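PDB 3I7J: beta-lactamase Mb2281c from Mycobacterium bovis, which probably acts as a serine hydrolase of the beta-lactamase and penicillin-binding protein family. Local coordinates for residues A[189-198]-A[205-214]; A[214-224]-A[232-240]. One frame throughout, in Å; residues are numbered along the deposited sequence.

Contact 1: A[189-198]-A[205-214]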
loop_
_atom_site.group_PDB
_atom_site.type_symbol
_atom_site.label_atom_id
_atom_site.label_comp_id
_atom_site.label_asym_id
_atom_site.label_seq_id
_atom_site.Cartn_x
_atom_site.Cartn_y
_atom_site.Cartn_z
ATOM N N LEU A 189 1.487 12.746 -6.972
ATOM C CA LEU A 189 0.904 11.726 -6.126
ATOM C C LEU A 189 -0.577 12.043 -6.284
ATOM O O LEU A 189 -1.056 13.054 -5.775
ATOM C CB LEU A 189 1.329 11.908 -4.673
ATOM C CG LEU A 189 0.562 11.042 -3.656
ATOM C CD1 LEU A 189 0.800 9.560 -3.932
ATOM C CD2 LEU A 189 1.022 11.401 -2.242
ATOM N N PRO A 190 -1.315 11.199 -7.024
ATOM C CA PRO A 190 -2.748 11.410 -7.251
ATOM C C PRO A 190 -3.462 11.948 -6.015
ATOM O O PRO A 190 -3.418 11.337 -4.952
ATOM C CB PRO A 190 -3.230 10.024 -7.649
ATOM C CG PRO A 190 -2.043 9.484 -8.412
ATOM C CD PRO A 190 -0.879 9.891 -7.554
ATOM N N GLY A 191 -4.112 13.097 -6.161
ATOM C CA GLY A 191 -4.821 13.685 -5.044
ATOM C C GLY A 191 -3.997 14.697 -4.275
ATOM O O GLY A 191 -4.545 15.510 -3.528
ATOM N N TYR A 192 -2.679 14.658 -4.447
ATOM C CA TYR A 192 -1.813 15.595 -3.744
ATOM C C TYR A 192 -0.863 16.375 -4.645
ATOM O O TYR A 192 0.051 17.051 -4.167
ATOM C CB TYR A 192 -1.029 14.867 -2.652
ATOM C CG TYR A 192 -1.919 14.413 -1.522
ATOM C CD1 TYR A 192 -2.561 13.178 -1.564
ATOM C CD2 TYR A 192 -2.190 15.260 -0.451
ATOM C CE1 TYR A 192 -3.461 12.801 -0.571
ATOM C CE2 TYR A 192 -3.086 14.898 0.548
ATOM C CZ TYR A 192 -3.722 13.667 0.483
ATOM O OH TYR A 192 -4.631 13.315 1.457
ATOM N N GLY A 193 -1.090 16.286 -5.952
ATOM C CA GLY A 193 -0.263 17.012 -6.905
ATOM C C GLY A 193 1.199 16.617 -6.984
ATOM O O GLY A 193 1.625 15.621 -6.392
ATOM N N VAL A 194 1.963 17.406 -7.735
ATOM C CA VAL A 194 3.388 17.177 -7.919
ATOM C C VAL A 194 4.124 17.107 -6.590
ATOM O O VAL A 194 3.839 17.872 -5.665
ATOM C CB VAL A 194 4.052 18.308 -8.752
ATOM C CG1 VAL A 194 5.537 18.011 -8.953
ATOM C CG2 VAL A 194 3.357 18.447 -10.094
ATOM N N GLN A 195 5.072 16.178 -6.500
ATOM C CA GLN A 195 5.886 16.009 -5.297
ATOM C C GLN A 195 7.338 15.869 -5.739
ATOM O O GLN A 195 7.641 15.140 -6.686
ATOM C CB GLN A 195 5.437 14.767 -4.512
ATOM C CG GLN A 195 4.012 14.867 -3.965
ATOM C CD GLN A 195 3.867 15.892 -2.848
ATOM O OE1 GLN A 195 2.802 16.482 -2.658
ATOM N NE2 GLN A 195 4.930 16.097 -2.101
ATOM N N ARG A 196 8.230 16.587 -5.062
ATOM C CA ARG A 196 9.656 16.558 -5.396
ATOM C C ARG A 196 10.502 16.232 -4.171
ATOM O O ARG A 196 10.789 17.105 -3.363
ATOM C CB ARG A 196 10.104 17.909 -5.948
ATOM C CG ARG A 196 9.324 18.406 -7.151
ATOM C CD ARG A 196 9.790 19.806 -7.554
ATOM N NE ARG A 196 8.961 20.366 -8.618
ATOM C CZ ARG A 196 8.865 19.840 -9.831
ATOM N NH1 ARG A 196 9.553 18.748 -10.132
ATOM N NH2 ARG A 196 8.062 20.391 -10.734
ATOM N N PRO A 197 10.931 14.969 -4.030
ATOM C CA PRO A 197 10.649 13.876 -4.960
ATOM C C PRO A 197 9.392 13.101 -4.564
ATOM O O PRO A 197 8.852 13.298 -3.474
ATOM C CB PRO A 197 11.904 13.018 -4.848
ATOM C CG PRO A 197 12.186 13.086 -3.369
ATOM C CD PRO A 197 11.928 14.553 -3.023
ATOM N N ASN A 198 8.927 12.225 -5.450
ATOM C CA ASN A 198 7.745 11.411 -5.171
ATOM C C ASN A 198 8.252 9.991 -4.928
ATOM O O ASN A 198 8.079 9.106 -5.751
ATOM C CB ASN A 198 6.761 11.451 -6.353
ATOM C CG ASN A 198 5.406 10.851 -6.002
ATOM O OD1 ASN A 198 5.042 10.769 -4.835
ATOM N ND2 ASN A 198 4.653 10.446 -7.011
ATOM N N GLU A 205 4.069 3.109 -0.977
ATOM C CA GLU A 205 4.450 4.505 -1.145
ATOM C C GLU A 205 5.286 4.862 0.072
ATOM O O GLU A 205 5.085 4.305 1.151
ATOM C CB GLU A 205 3.231 5.429 -1.181
ATOM C CG GLU A 205 3.573 6.837 -1.666
ATOM C CD GLU A 205 2.691 7.918 -1.045
ATOM O OE1 GLU A 205 1.480 7.676 -0.844
ATOM O OE2 GLU A 205 3.214 9.016 -0.768
ATOM N N ILE A 206 6.239 5.770 -0.111
ATOM C CA ILE A 206 7.080 6.239 0.988
ATOM C C ILE A 206 6.802 7.737 1.118
ATOM O O ILE A 206 6.859 8.480 0.139
ATOM C CB ILE A 206 8.580 6.001 0.710
ATOM C CG1 ILE A 206 8.885 4.501 0.773
ATOM C CG2 ILE A 206 9.431 6.724 1.738
ATOM C CD1 ILE A 206 10.362 4.163 0.479
ATOM N N ARG A 207 6.488 8.163 2.334
ATOM C CA ARG A 207 6.151 9.549 2.628
ATOM C C ARG A 207 7.254 10.554 2.369
ATOM O O ARG A 207 7.051 11.575 1.697
ATOM C CB ARG A 207 5.729 9.671 4.091
ATOM C CG ARG A 207 5.401 11.083 4.554
ATOM C CD ARG A 207 5.152 11.089 6.053
ATOM N NE ARG A 207 4.719 12.389 6.570
ATOM C CZ ARG A 207 5.510 13.448 6.703
ATOM N NH1 ARG A 207 6.788 13.381 6.357
ATOM N NH2 ARG A 207 5.022 14.575 7.195
ATOM N N ASN A 208 8.424 10.258 2.917
ATOM C CA ASN A 208 9.565 11.146 2.802
ATOM C C ASN A 208 9.081 12.431 3.461
ATOM O O ASN A 208 8.659 12.408 4.615
ATOM C CB ASN A 208 9.913 11.386 1.337
ATOM C CG ASN A 208 11.195 12.158 1.171
ATOM O OD1 ASN A 208 12.264 11.697 1.561
ATOM N ND2 ASN A 208 11.098 13.349 0.597
ATOM N N SER A 209 9.114 13.543 2.736
ATOM C CA SER A 209 8.644 14.807 3.297
ATOM C C SER A 209 7.648 15.492 2.360
ATOM O O SER A 209 7.626 16.717 2.249
ATOM C CB SER A 209 9.835 15.734 3.585
ATOM O OG SER A 209 10.609 15.946 2.414
ATOM N N LYS A 210 6.824 14.686 1.694
ATOM C CA LYS A 210 5.811 15.176 0.764
ATOM C C LYS A 210 4.827 16.094 1.471
ATOM O O LYS A 210 4.514 15.914 2.653
ATOM C CB LYS A 210 5.052 14.002 0.139
ATOM C CG LYS A 210 5.898 13.138 -0.777
ATOM C CD LYS A 210 5.157 11.880 -1.209
ATOM C CE LYS A 210 6.122 10.865 -1.823
ATOM N NZ LYS A 210 5.413 9.631 -2.264
ATOM N N SER A 211 4.331 17.076 0.734
ATOM C CA SER A 211 3.404 18.040 1.296
ATOM C C SER A 211 2.682 18.766 0.178
ATOM O O SER A 211 3.309 19.254 -0.753
ATOM C CB SER A 211 4.172 19.050 2.154
ATOM O OG SER A 211 3.306 20.026 2.704
ATOM N N PRO A 212 1.345 18.824 0.241
ATOM C CA PRO A 212 0.520 18.239 1.302
ATOM C C PRO A 212 0.546 16.717 1.162
ATOM O O PRO A 212 0.991 16.202 0.136
ATOM C CB PRO A 212 -0.853 18.834 1.025
ATOM C CG PRO A 212 -0.878 18.892 -0.465
ATOM C CD PRO A 212 0.504 19.420 -0.810
ATOM N N HIS A 213 0.076 16.000 2.181
ATOM C CA HIS A 213 0.081 14.534 2.149
ATOM C C HIS A 213 -1.087 13.972 2.952
ATOM O O HIS A 213 -1.752 14.706 3.680
ATOM C CB HIS A 213 1.401 14.004 2.727
ATOM C CG HIS A 213 1.718 12.594 2.322
ATOM N ND1 HIS A 213 1.955 12.237 1.014
ATOM C CD2 HIS A 213 1.832 11.458 3.050
ATOM C CE1 HIS A 213 2.202 10.940 0.952
ATOM N NE2 HIS A 213 2.133 10.444 2.172
ATOM N N TRP A 214 -1.340 12.672 2.825
ATOM C CA TRP A 214 -2.435 12.058 3.563
ATOM C C TRP A 214 -2.026 11.648 4.974
ATOM O O TRP A 214 -2.887 11.483 5.840
ATOM C CB TRP A 214 -3.005 10.854 2.798
ATOM C CG TRP A 214 -1.975 9.892 2.275
ATOM C CD1 TRP A 214 -1.229 10.019 1.136
ATOM C CD2 TRP A 214 -1.581 8.656 2.880
ATOM N NE1 TRP A 214 -0.394 8.930 0.995
ATOM C CE2 TRP A 214 -0.589 8.082 2.053
ATOM C CE3 TRP A 214 -1.969 7.977 4.046
ATOM C CZ2 TRP A 214 0.018 6.858 2.350
ATOM C CZ3 TRP A 214 -1.364 6.761 4.342
ATOM C CH2 TRP A 214 -0.380 6.216 3.496
HETATM O O HOH W 1 -4.470 15.155 3.525
#

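Contact 2: A[214-224]-A[232-240]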
loop_
_atom_site.group_PDB
_atom_site.type_symbol
_atom_site.label_atom_id
_atom_site.label_comp_id
_atom_site.label_asym_id
_atom_site.label_seq_id
_atom_site.Cartn_x
_atom_site.Cartn_y
_atom_site.Cartn_z
ATOM N N TRP A 214 -1.340 12.672 2.825
ATOM C CA TRP A 214 -2.435 12.058 3.563
ATOM C C TRP A 214 -2.026 11.648 4.974
ATOM O O TRP A 214 -2.887 11.483 5.840
ATOM C CB TRP A 214 -3.005 10.854 2.798
ATOM C CG TRP A 214 -1.975 9.892 2.275
ATOM C CD1 TRP A 214 -1.229 10.019 1.136
ATOM C CD2 TRP A 214 -1.581 8.656 2.880
ATOM N NE1 TRP A 214 -0.394 8.930 0.995
ATOM C CE2 TRP A 214 -0.589 8.082 2.053
ATOM C CE3 TRP A 214 -1.969 7.977 4.046
ATOM C CZ2 TRP A 214 0.018 6.858 2.350
ATOM C CZ3 TRP A 214 -1.364 6.761 4.342
ATOM C CH2 TRP A 214 -0.380 6.216 3.496
ATOM N N THR A 215 -0.724 11.485 5.217
ATOM C CA THR A 215 -0.255 11.119 6.555
ATOM C C THR A 215 -0.185 12.365 7.450
ATOM O O THR A 215 -0.510 13.474 7.017
ATOM C CB THR A 215 1.148 10.443 6.522
ATOM O OG1 THR A 215 2.103 11.328 5.922
ATOM C CG2 THR A 215 1.097 9.145 5.733
ATOM N N GLY A 216 0.223 12.181 8.702
ATOM C CA GLY A 216 0.298 13.309 9.615
ATOM C C GLY A 216 1.584 14.102 9.474
ATOM O O GLY A 216 2.559 13.614 8.901
ATOM N N GLU A 217 1.589 15.327 9.993
ATOM C CA GLU A 217 2.772 16.176 9.927
ATOM C C GLU A 217 3.867 15.625 10.813
ATOM O O GLU A 217 5.028 16.005 10.684
ATOM C CB GLU A 217 2.452 17.599 10.380
ATOM C CG GLU A 217 1.592 18.385 9.421
ATOM C CD GLU A 217 1.552 19.861 9.776
ATOM O OE1 GLU A 217 1.251 20.179 10.948
ATOM O OE2 GLU A 217 1.820 20.699 8.884
ATOM N N CYS A 218 3.497 14.727 11.716
ATOM C CA CYS A 218 4.472 14.148 12.620
ATOM C C CYS A 218 4.961 12.753 12.215
ATOM O O CYS A 218 5.857 12.193 12.852
ATOM C CB CYS A 218 3.909 14.145 14.043
ATOM S SG CYS A 218 3.664 15.822 14.712
ATOM N N ASN A 219 4.381 12.186 11.162
ATOM C CA ASN A 219 4.837 10.883 10.698
ATOM C C ASN A 219 6.277 11.076 10.237
ATOM O O ASN A 219 6.620 12.130 9.709
ATOM C CB ASN A 219 3.959 10.385 9.540
ATOM C CG ASN A 219 2.749 9.590 10.025
ATOM O OD1 ASN A 219 2.897 8.526 10.633
ATOM N ND2 ASN A 219 1.553 10.105 9.769
ATOM N N SER A 220 7.130 10.080 10.456
ATOM C CA SER A 220 8.531 10.201 10.051
ATOM C C SER A 220 8.641 10.076 8.536
ATOM O O SER A 220 7.721 9.577 7.883
ATOM C CB SER A 220 9.372 9.101 10.686
ATOM O OG SER A 220 9.041 7.859 10.102
ATOM N N THR A 221 9.772 10.514 7.985
ATOM C CA THR A 221 10.001 10.435 6.546
ATOM C C THR A 221 10.057 8.982 6.065
ATOM O O THR A 221 9.894 8.714 4.876
ATOM C CB THR A 221 11.333 11.145 6.135
ATOM O OG1 THR A 221 12.414 10.624 6.920
ATOM C CG2 THR A 221 11.235 12.655 6.340
ATOM N N ARG A 222 10.273 8.043 6.983
ATOM C CA ARG A 222 10.337 6.622 6.615
ATOM C C ARG A 222 8.965 5.940 6.569
ATOM O O ARG A 222 8.857 4.765 6.214
ATOM C CB ARG A 222 11.241 5.871 7.590
ATOM C CG ARG A 222 12.704 6.272 7.520
ATOM C CD ARG A 222 13.439 5.737 8.733
ATOM N NE ARG A 222 13.357 4.280 8.840
ATOM C CZ ARG A 222 13.534 3.615 9.977
ATOM N NH1 ARG A 222 13.793 4.286 11.093
ATOM N NH2 ARG A 222 13.456 2.289 9.996
ATOM N N THR A 223 7.930 6.681 6.943
ATOM C CA THR A 223 6.568 6.163 6.926
ATOM C C THR A 223 6.247 5.670 5.508
ATOM O O THR A 223 6.602 6.323 4.530
ATOM C CB THR A 223 5.567 7.270 7.336
ATOM O OG1 THR A 223 5.920 7.764 8.638
ATOM C CG2 THR A 223 4.131 6.723 7.377
ATOM N N PHE A 224 5.592 4.513 5.405
ATOM C CA PHE A 224 5.234 3.935 4.109
ATOM C C PHE A 224 3.843 3.304 4.200
ATOM O O PHE A 224 3.353 3.044 5.298
ATOM C CB PHE A 224 6.278 2.881 3.692
ATOM C CG PHE A 224 6.337 1.680 4.606
ATOM C CD1 PHE A 224 5.491 0.588 4.406
ATOM C CD2 PHE A 224 7.230 1.649 5.677
ATOM C CE1 PHE A 224 5.537 -0.517 5.258
ATOM C CE2 PHE A 224 7.286 0.551 6.540
ATOM C CZ PHE A 224 6.438 -0.534 6.328
ATOM N N GLY A 232 -9.843 5.051 1.992
ATOM C CA GLY A 232 -9.208 4.209 2.990
ATOM C C GLY A 232 -7.701 4.351 2.872
ATOM O O GLY A 232 -7.207 4.804 1.842
ATOM N N PHE A 233 -6.961 3.987 3.912
ATOM C CA PHE A 233 -5.518 4.091 3.847
ATOM C C PHE A 233 -4.812 3.269 4.918
ATOM O O PHE A 233 -5.423 2.800 5.883
ATOM C CB PHE A 233 -5.067 5.562 3.957
ATOM C CG PHE A 233 -5.186 6.154 5.350
ATOM C CD1 PHE A 233 -4.324 5.768 6.378
ATOM C CD2 PHE A 233 -6.146 7.126 5.620
ATOM C CE1 PHE A 233 -4.419 6.347 7.655
ATOM C CE2 PHE A 233 -6.249 7.707 6.887
ATOM C CZ PHE A 233 -5.385 7.318 7.906
ATOM N N ILE A 234 -3.512 3.096 4.732
ATOM C CA ILE A 234 -2.709 2.382 5.695
ATOM C C ILE A 234 -1.300 2.942 5.676
ATOM O O ILE A 234 -0.707 3.133 4.617
ATOM C CB ILE A 234 -2.650 0.858 5.395
ATOM C CG1 ILE A 234 -1.686 0.178 6.380
ATOM C CG2 ILE A 234 -2.177 0.603 3.956
ATOM C CD1 ILE A 234 -1.682 -1.356 6.278
ATOM N N TRP A 235 -0.789 3.266 6.854
ATOM C CA TRP A 235 0.578 3.724 6.953
ATOM C C TRP A 235 1.216 3.021 8.129
ATOM O O TRP A 235 0.547 2.649 9.098
ATOM C CB TRP A 235 0.703 5.262 7.059
ATOM C CG TRP A 235 0.031 5.967 8.215
ATOM C CD1 TRP A 235 -1.000 6.863 8.129
ATOM C CD2 TRP A 235 0.418 5.940 9.595
ATOM N NE1 TRP A 235 -1.270 7.400 9.363
ATOM C CE2 TRP A 235 -0.415 6.852 10.283
ATOM C CE3 TRP A 235 1.391 5.240 10.320
ATOM C CZ2 TRP A 235 -0.304 7.082 11.666
ATOM C CZ3 TRP A 235 1.502 5.466 11.691
ATOM C CH2 TRP A 235 0.660 6.380 12.348
ATOM N N VAL A 236 2.516 2.808 7.997
ATOM C CA VAL A 236 3.325 2.135 8.997
ATOM C C VAL A 236 4.492 3.074 9.207
ATOM O O VAL A 236 5.161 3.449 8.251
ATOM C CB VAL A 236 3.856 0.792 8.448
ATOM C CG1 VAL A 236 4.602 0.030 9.532
ATOM C CG2 VAL A 236 2.698 -0.033 7.900
ATOM N N ASP A 237 4.731 3.475 10.447
ATOM C CA ASP A 237 5.832 4.384 10.721
ATOM C C ASP A 237 6.895 3.595 11.486
ATOM O O ASP A 237 6.725 3.312 12.664
ATOM C CB ASP A 237 5.318 5.564 11.555
ATOM C CG ASP A 237 6.343 6.664 11.703
ATOM O OD1 ASP A 237 7.541 6.334 11.854
ATOM O OD2 ASP A 237 5.950 7.853 11.687
ATOM N N PRO A 238 8.004 3.224 10.819
ATOM C CA PRO A 238 9.084 2.457 11.453
ATOM C C PRO A 238 9.779 3.182 12.601
ATOM O O PRO A 238 10.376 2.544 13.463
ATOM C CB PRO A 238 10.057 2.191 10.305
ATOM C CG PRO A 238 9.226 2.338 9.078
ATOM C CD PRO A 238 8.324 3.494 9.408
ATOM N N LYS A 239 9.721 4.510 12.598
ATOM C CA LYS A 239 10.364 5.281 13.652
ATOM C C LYS A 239 9.494 5.267 14.901
ATOM O O LYS A 239 9.990 5.076 16.014
ATOM C CB LYS A 239 10.614 6.725 13.198
ATOM C CG LYS A 239 11.398 7.562 14.210
ATOM C CD LYS A 239 11.643 8.988 13.730
ATOM C CE LYS A 239 12.586 9.047 12.524
ATOM N NZ LYS A 239 13.992 8.672 12.843
ATOM N N ALA A 240 8.193 5.463 14.716
ATOM C CA ALA A 240 7.270 5.454 15.843
ATOM C C ALA A 240 6.947 4.007 16.169
ATOM O O ALA A 240 6.476 3.694 17.265
ATOM C CB ALA A 240 5.994 6.205 15.485
HETATM O O HOH W 2 6.616 9.221 13.948
#

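Contact 1: A[189-198]-A[205-214]
Lys-210 reaches Asn-198 with a fully extended chain, and its NZ gives a hydrogen bond to Asn-198 OD1 at 2.8 Å. The donor stands 29° off the plane of the amide carbonyl. The same ammonium group forms a salt bridge with Glu-205, whose exact carboxylate position is less sure, and also bonds to the backbone O of Asp-199. A buried lysine is thus paid for with a carboxylate and carbonyl oxygens, which would probably favour its charged form. Glu-205 is shared, for its OE1 accepts from Trp-214 NE1 at 2.9 Å, on the syn side of the carboxylate, with OE1 almost in the plane of the indole. This bond helps to hold the indole in its rotation.

Leu-189 fills the space beside these polar groups. The branch at its CG parts the two methyls: CD2 packs against the His-213 ring, while CD1 lies against the carboxylate of Glu-205, 3.7 Å from OE1. Tyr-192 swings its ring beside its own backbone N (chi1 -69°) and lays it along the chain from Pro-212 to Trp-214. Trp-214 N lies over one face of that ring, and Pro-212 CG meets its edge, 3.9 Å from CD2. The rings of Tyr-192, His-213 and Trp-214 form an aromatic cluster, in which the tyrosine meets each of the other two obliquely, its plane and that of the histidine being 44° apart. At its end, Tyr-192 OH donates to a water at 2.8 Å, which in turn donates to His-213 O.

The turn between strands 187-189 and 193-195, with a classic beta bulge at Tyr-192 and Gly-193 opposite Leu-189, is thereby packed on the loop leaving edge strand 205-206, while helix 256-271 receives Tyr-192 through Leu-257 and Trp-214 through Trp-260.

Contact 2: A[214-224]-A[232-240]
Asp-237 and Ser-220 meet through both carboxylate oxygens of the aspartate. Ser-220 N points at OD2 at 2.8 Å in a nearly straight bond (170°) on the syn side, and Ser-220 OG donates to OD1 at 2.8 Å from above the carboxylate plane. OD1 also takes the backbone N of Lys-239 and of Ala-240, in an Asx turn and an Asx motif, so three donors grip it, and the carboxylate ties the loop at Ser-220 to the turn that follows strand 232-237. The Thr-223 hydroxyl donates to Ser-220 O, which also accepts from Thr-223 N and so closes the type I turn 220-223.

Packing is close on both sides of the strand. Phe-224 pairs with Val-236 through two antiparallel backbone bonds; its chi1 of 64° folds the ring back over the partner, where Val-236 CB makes a CH-pi contact 3.9 Å from the ring centroid and Pro-238 CG comes to the ring edge. Elsewhere Trp-214 CZ3 fits against Trp-235 CB at 3.7 Å, with the edge of the Trp-235 ring turned to it, and Asn-219 stands over a face of that ring, their planes 77° apart.

The outer end is looser. Arg-222 lays one guanidinium face on Pro-238 CB, 3.4 Å from NH2, while Lys-239 runs past Ser-220; both long chains are exposed, and a water bridges Cys-218 O and Asp-237 OD2.

Strand 232-237 lies between strands 224-228 and 242-248. Helix 256-271 packs against Trp-214 and Trp-235, the latter bonded through NE1 to Ser-264, whereas helix 153-164 receives Phe-224 and Val-236.

In the fold
Contacts 1 and 2 follow one another along the chain, their centres about 12 Å apart, and share Trp-214, at which the first ends and the second begins. Both reach the six-stranded antiparallel sheet: contact 1 at its edge strand 205-206, contact 2 further in at strands 224-228 and 232-237. The long connection between strands 205-206 and 224-228 runs through both, and probable backbone bonds from Arg-207 to Thr-223 and from Asn-208 to Thr-221 draw its ends together. Helix 256-271 borders both contacts. Asn-198 lies near a possible SxxK motif, so contact 1 may border the active site, whereas contact 2 joins the loop to the sheet beside that helix.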